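Long-range contact in malate dehydrogenase (Entamoeba histolytica, PDB 3I0P), which probably catalyses the NAD-dependent interconversion of malate and oxaloacetate in an anaerobic protozoan parasite: residues 13-25 / 352-364. Residues are numbered along the deposited sequence; the frame is centred on the assembly and turned at random.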
loop_
_atom_site.group_PDB
_atom_site.type_symbol
_atom_site.label_atom_id
_atom_site.label_comp_id
_atom_site.label_asym_id
_atom_site.label_seq_id
_atom_site.Cartn_x
_atom_site.Cartn_y
_atom_site.Cartn_z
ATOM N N THR A 13 9.684 -32.409 11.786
ATOM C CA THR A 13 9.761 -32.492 13.252
ATOM C C THR A 13 9.071 -31.287 13.898
ATOM O O THR A 13 8.223 -31.456 14.773
ATOM C CB THR A 13 11.237 -32.596 13.781
ATOM O OG1 THR A 13 11.878 -33.748 13.229
ATOM C CG2 THR A 13 11.285 -32.695 15.306
ATOM N N ILE A 14 9.441 -30.085 13.453
ATOM C CA ILE A 14 8.878 -28.838 13.960
ATOM C C ILE A 14 7.361 -28.782 13.752
ATOM O O ILE A 14 6.621 -28.410 14.669
ATOM C CB ILE A 14 9.567 -27.608 13.310
ATOM C CG1 ILE A 14 11.068 -27.621 13.601
ATOM C CG2 ILE A 14 8.940 -26.296 13.797
ATOM C CD1 ILE A 14 11.879 -26.709 12.711
ATOM N N LYS A 15 6.928 -29.160 12.544
ATOM C CA LYS A 15 5.518 -29.248 12.131
ATOM C C LYS A 15 4.704 -30.129 13.057
ATOM O O LYS A 15 3.702 -29.684 13.613
ATOM C CB LYS A 15 5.426 -29.887 10.741
ATOM C CG LYS A 15 5.059 -29.013 9.581
ATOM C CD LYS A 15 5.026 -29.868 8.323
ATOM C CE LYS A 15 3.987 -29.372 7.316
ATOM N NZ LYS A 15 4.488 -29.530 5.911
ATOM N N GLU A 16 5.138 -31.385 13.201
ATOM C CA GLU A 16 4.442 -32.399 13.997
ATOM C C GLU A 16 4.408 -32.029 15.468
ATOM O O GLU A 16 3.404 -32.247 16.148
ATOM C CB GLU A 16 5.119 -33.763 13.827
ATOM C CG GLU A 16 4.859 -34.763 14.964
ATOM C CD GLU A 16 3.514 -35.474 14.855
ATOM O OE1 GLU A 16 2.682 -35.080 14.009
ATOM O OE2 GLU A 16 3.288 -36.429 15.624
ATOM N N PHE A 17 5.512 -31.460 15.945
ATOM C CA PHE A 17 5.682 -31.133 17.362
ATOM C C PHE A 17 4.716 -30.045 17.760
ATOM O O PHE A 17 4.068 -30.126 18.798
ATOM C CB PHE A 17 7.114 -30.676 17.638
ATOM C CG PHE A 17 7.336 -30.196 19.041
ATOM C CD1 PHE A 17 7.431 -31.106 20.097
ATOM C CD2 PHE A 17 7.455 -28.835 19.313
ATOM C CE1 PHE A 17 7.640 -30.665 21.409
ATOM C CE2 PHE A 17 7.662 -28.379 20.623
ATOM C CZ PHE A 17 7.756 -29.296 21.673
ATOM N N MET A 18 4.616 -29.039 16.901
ATOM C CA MET A 18 3.766 -27.885 17.132
ATOM C C MET A 18 2.311 -28.343 17.239
ATOM O O MET A 18 1.572 -27.914 18.122
ATOM C CB MET A 18 3.963 -26.899 15.989
ATOM C CG MET A 18 4.179 -25.483 16.434
ATOM S SD MET A 18 5.409 -24.518 15.529
ATOM C CE MET A 18 5.083 -24.944 13.810
ATOM N N TYR A 19 1.930 -29.258 16.357
ATOM C CA TYR A 19 0.583 -29.788 16.295
ATOM C C TYR A 19 0.242 -30.665 17.509
ATOM O O TYR A 19 -0.884 -30.617 18.015
ATOM C CB TYR A 19 0.433 -30.541 14.977
ATOM C CG TYR A 19 -0.771 -31.437 14.823
ATOM C CD1 TYR A 19 -2.044 -30.908 14.601
ATOM C CD2 TYR A 19 -0.623 -32.821 14.837
ATOM C CE1 TYR A 19 -3.156 -31.750 14.434
ATOM C CE2 TYR A 19 -1.721 -33.670 14.670
ATOM C CZ TYR A 19 -2.979 -33.126 14.468
ATOM O OH TYR A 19 -4.048 -33.965 14.300
ATOM N N GLN A 20 1.209 -31.453 17.983
ATOM C CA GLN A 20 0.978 -32.284 19.165
ATOM C C GLN A 20 0.856 -31.434 20.431
ATOM O O GLN A 20 -0.032 -31.666 21.251
ATOM C CB GLN A 20 2.046 -33.369 19.336
ATOM C CG GLN A 20 2.147 -34.395 18.194
ATOM C CD GLN A 20 0.869 -35.195 17.938
ATOM O OE1 GLN A 20 0.123 -35.541 18.861
ATOM N NE2 GLN A 20 0.629 -35.511 16.664
ATOM N N VAL A 21 1.726 -30.440 20.581
ATOM C CA VAL A 21 1.671 -29.576 21.758
ATOM C C VAL A 21 0.367 -28.755 21.809
ATOM O O VAL A 21 -0.182 -28.498 22.897
ATOM C CB VAL A 21 2.919 -28.669 21.875
ATOM C CG1 VAL A 21 2.832 -27.784 23.114
ATOM C CG2 VAL A 21 4.179 -29.510 21.926
ATOM N N LEU A 22 -0.135 -28.370 20.637
ATOM C CA LEU A 22 -1.380 -27.610 20.552
ATOM C C LEU A 22 -2.590 -28.467 20.912
ATOM O O LEU A 22 -3.550 -27.974 21.499
ATOM C CB LEU A 22 -1.547 -26.985 19.166
ATOM C CG LEU A 22 -0.731 -25.730 18.850
ATOM C CD1 LEU A 22 -0.599 -25.526 17.340
ATOM C CD2 LEU A 22 -1.349 -24.508 19.521
ATOM N N LEU A 23 -2.540 -29.749 20.557
ATOM C CA LEU A 23 -3.552 -30.705 20.999
ATOM C C LEU A 23 -3.494 -30.879 22.511
ATOM O O LEU A 23 -4.523 -30.804 23.184
ATOM C CB LEU A 23 -3.365 -32.055 20.322
ATOM C CG LEU A 23 -3.709 -32.131 18.840
ATOM C CD1 LEU A 23 -3.371 -33.509 18.285
ATOM C CD2 LEU A 23 -5.176 -31.785 18.611
ATOM N N LYS A 24 -2.288 -31.080 23.038
ATOM C CA LYS A 24 -2.084 -31.308 24.467
ATOM C C LYS A 24 -2.611 -30.178 25.339
ATOM O O LYS A 24 -3.117 -30.446 26.422
ATOM C CB LYS A 24 -0.614 -31.572 24.788
ATOM C CG LYS A 24 -0.084 -32.888 24.246
ATOM C CD LYS A 24 -0.651 -34.100 24.970
ATOM C CE LYS A 24 -0.072 -35.373 24.371
ATOM N NZ LYS A 24 -0.357 -36.567 25.190
ATOM N N VAL A 25 -2.493 -28.932 24.869
ATOM C CA VAL A 25 -3.009 -27.763 25.614
ATOM C C VAL A 25 -4.474 -27.461 25.291
ATOM O O VAL A 25 -4.989 -26.394 25.632
ATOM C CB VAL A 25 -2.146 -26.492 25.424
ATOM C CG1 VAL A 25 -0.720 -26.736 25.905
ATOM C CG2 VAL A 25 -2.156 -26.036 23.970
ATOM N N MET A 352 11.568 -26.031 23.352
ATOM C CA MET A 352 10.924 -27.234 22.797
ATOM C C MET A 352 11.026 -28.409 23.764
ATOM O O MET A 352 10.032 -29.086 24.036
ATOM C CB MET A 352 11.508 -27.610 21.431
ATOM C CG MET A 352 11.168 -26.632 20.319
ATOM S SD MET A 352 12.017 -26.951 18.746
ATOM C CE MET A 352 11.227 -28.459 18.187
ATOM N N LYS A 353 12.232 -28.631 24.285
ATOM C CA LYS A 353 12.487 -29.657 25.299
ATOM C C LYS A 353 11.548 -29.510 26.495
ATOM O O LYS A 353 10.953 -30.489 26.947
ATOM C CB LYS A 353 13.947 -29.607 25.762
ATOM C CG LYS A 353 14.920 -30.381 24.883
ATOM C CD LYS A 353 16.353 -29.935 25.166
ATOM C CE LYS A 353 17.341 -31.088 25.044
ATOM N NZ LYS A 353 17.001 -32.192 26.007
ATOM N N GLU A 354 11.399 -28.280 26.981
ATOM C CA GLU A 354 10.509 -27.999 28.098
ATOM C C GLU A 354 9.054 -28.386 27.799
ATOM O O GLU A 354 8.414 -29.058 28.613
ATOM C CB GLU A 354 10.615 -26.536 28.516
ATOM C CG GLU A 354 10.159 -26.279 29.951
ATOM C CD GLU A 354 10.082 -24.790 30.308
ATOM O OE1 GLU A 354 10.242 -23.926 29.399
ATOM O OE2 GLU A 354 9.859 -24.487 31.507
ATOM N N LEU A 355 8.549 -27.979 26.631
ATOM C CA LEU A 355 7.200 -28.356 26.181
ATOM C C LEU A 355 7.038 -29.867 25.992
ATOM O O LEU A 355 6.016 -30.442 26.363
ATOM C CB LEU A 355 6.833 -27.627 24.886
ATOM C CG LEU A 355 6.855 -26.099 24.926
ATOM C CD1 LEU A 355 6.963 -25.545 23.520
ATOM C CD2 LEU A 355 5.645 -25.526 25.654
ATOM N N SER A 356 8.053 -30.499 25.412
ATOM C CA SER A 356 8.110 -31.960 25.283
ATOM C C SER A 356 7.929 -32.656 26.635
ATOM O O SER A 356 7.137 -33.594 26.770
ATOM C CB SER A 356 9.451 -32.367 24.676
ATOM O OG SER A 356 9.562 -33.765 24.630
ATOM N N SER A 357 8.681 -32.162 27.619
ATOM C CA SER A 357 8.669 -32.635 28.997
ATOM C C SER A 357 7.291 -32.481 29.656
ATOM O O SER A 357 6.730 -33.454 30.166
ATOM C CB SER A 357 9.720 -31.849 29.790
ATOM O OG SER A 357 10.170 -32.576 30.914
ATOM N N PHE A 358 6.760 -31.257 29.616
ATOM C CA PHE A 358 5.462 -30.900 30.199
ATOM C C PHE A 358 4.307 -31.697 29.624
ATOM O O PHE A 358 3.463 -32.166 30.375
ATOM C CB PHE A 358 5.164 -29.408 29.985
ATOM C CG PHE A 358 5.901 -28.471 30.913
ATOM C CD1 PHE A 358 6.808 -28.938 31.852
ATOM C CD2 PHE A 358 5.700 -27.101 30.809
ATOM C CE1 PHE A 358 7.489 -28.056 32.694
ATOM C CE2 PHE A 358 6.377 -26.202 31.642
ATOM C CZ PHE A 358 7.270 -26.680 32.595
ATOM N N TYR A 359 4.262 -31.850 28.302
ATOM C CA TYR A 359 3.065 -32.409 27.647
ATOM C C TYR A 359 3.223 -33.822 27.102
ATOM O O TYR A 359 2.321 -34.351 26.428
ATOM C CB TYR A 359 2.535 -31.439 26.578
ATOM C CG TYR A 359 2.300 -30.078 27.164
ATOM C CD1 TYR A 359 1.252 -29.857 28.071
ATOM C CD2 TYR A 359 3.158 -29.019 26.867
ATOM C CE1 TYR A 359 1.053 -28.602 28.651
ATOM C CE2 TYR A 359 2.972 -27.763 27.435
ATOM C CZ TYR A 359 1.920 -27.561 28.326
ATOM O OH TYR A 359 1.747 -26.316 28.883
ATOM N N ASN A 360 4.366 -34.433 27.422
ATOM C CA ASN A 360 4.704 -35.772 26.950
ATOM C C ASN A 360 4.549 -35.872 25.431
ATOM O O ASN A 360 3.815 -36.719 24.907
ATOM C CB ASN A 360 3.879 -36.842 27.688
ATOM C CG ASN A 360 4.431 -38.248 27.489
ATOM O OD1 ASN A 360 5.615 -38.504 27.732
ATOM N ND2 ASN A 360 3.576 -39.166 27.038
ATOM N N VAL A 361 5.225 -34.962 24.738
ATOM C CA VAL A 361 5.277 -34.963 23.287
ATOM C C VAL A 361 6.713 -35.300 22.899
ATOM O O VAL A 361 7.622 -34.505 23.132
ATOM C CB VAL A 361 4.867 -33.597 22.700
ATOM C CG1 VAL A 361 4.992 -33.600 21.182
ATOM C CG2 VAL A 361 3.455 -33.240 23.117
ATOM N N PRO A 362 6.920 -36.488 22.312
ATOM C CA PRO A 362 8.266 -37.002 22.043
ATOM C C PRO A 362 9.069 -36.125 21.087
ATOM O O PRO A 362 8.519 -35.548 20.148
ATOM C CB PRO A 362 8.008 -38.381 21.415
ATOM C CG PRO A 362 6.574 -38.711 21.750
ATOM C CD PRO A 362 5.876 -37.388 21.788
ATOM N N LEU A 363 10.366 -36.032 21.355
ATOM C CA LEU A 363 11.294 -35.289 20.522
ATOM C C LEU A 363 12.497 -36.186 20.230
ATOM O O LEU A 363 12.839 -37.039 21.050
ATOM C CB LEU A 363 11.732 -34.026 21.255
ATOM C CG LEU A 363 11.801 -32.700 20.500
ATOM C CD1 LEU A 363 10.658 -32.544 19.505
ATOM C CD2 LEU A 363 11.766 -31.580 21.514
ATOM N N PRO A 364 13.134 -36.024 19.056
ATOM C CA PRO A 364 14.284 -36.898 18.779
ATOM C C PRO A 364 15.608 -36.421 19.410
ATOM O O PRO A 364 16.683 -36.859 18.993
ATOM C CB PRO A 364 14.358 -36.893 17.247
ATOM C CG PRO A 364 13.830 -35.535 16.865
ATOM C CD PRO A 364 12.723 -35.258 17.862
#
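The C-terminal helix and the tail that follows it close over the N-terminal helix 11-24, with Phe-17 inserted between residues 352-359 of the C-terminal helix and residues 361-364. With chi1 at 174°, Phe-17 turns its ring away from its backbone N and across to residues 352-364. CZ of Phe-17 lies 3.7 Å from CB of Leu-355, and CE2 of the same ring packs on CG of Met-352. The backbone N of Ser-356 sits at the ring edge. From the tail, CD1 of Leu-363 comes within 3.6 Å of CD1 of Phe-17, and Val-361 CG1 touches the same ring atom.

The axes of the two helix segments run 43° apart. The contact joins helix 11-24, near the start of the malate/L-lactate dehydrogenase chain, to its last helix and tail. Asn-360 has positive phi. Ser-356 OG donates to Val-361 O at 2.6 Å and ties the tail back to its helix. Val-361 straddles one turn of helix 11-24: CG1 of Val-361 meets CB of Gln-20 at 3.5 Å, while CG2 meets CG of Lys-24.

Val-25 CG1 makes a CH-pi contact over one face of the Tyr-359 ring, 4.0 Å from its centroid. CG2 of Thr-13 packs against CD of the Pro-364 ring at 3.9 Å. Helix 55-64 adds Ile-60 on Leu-355.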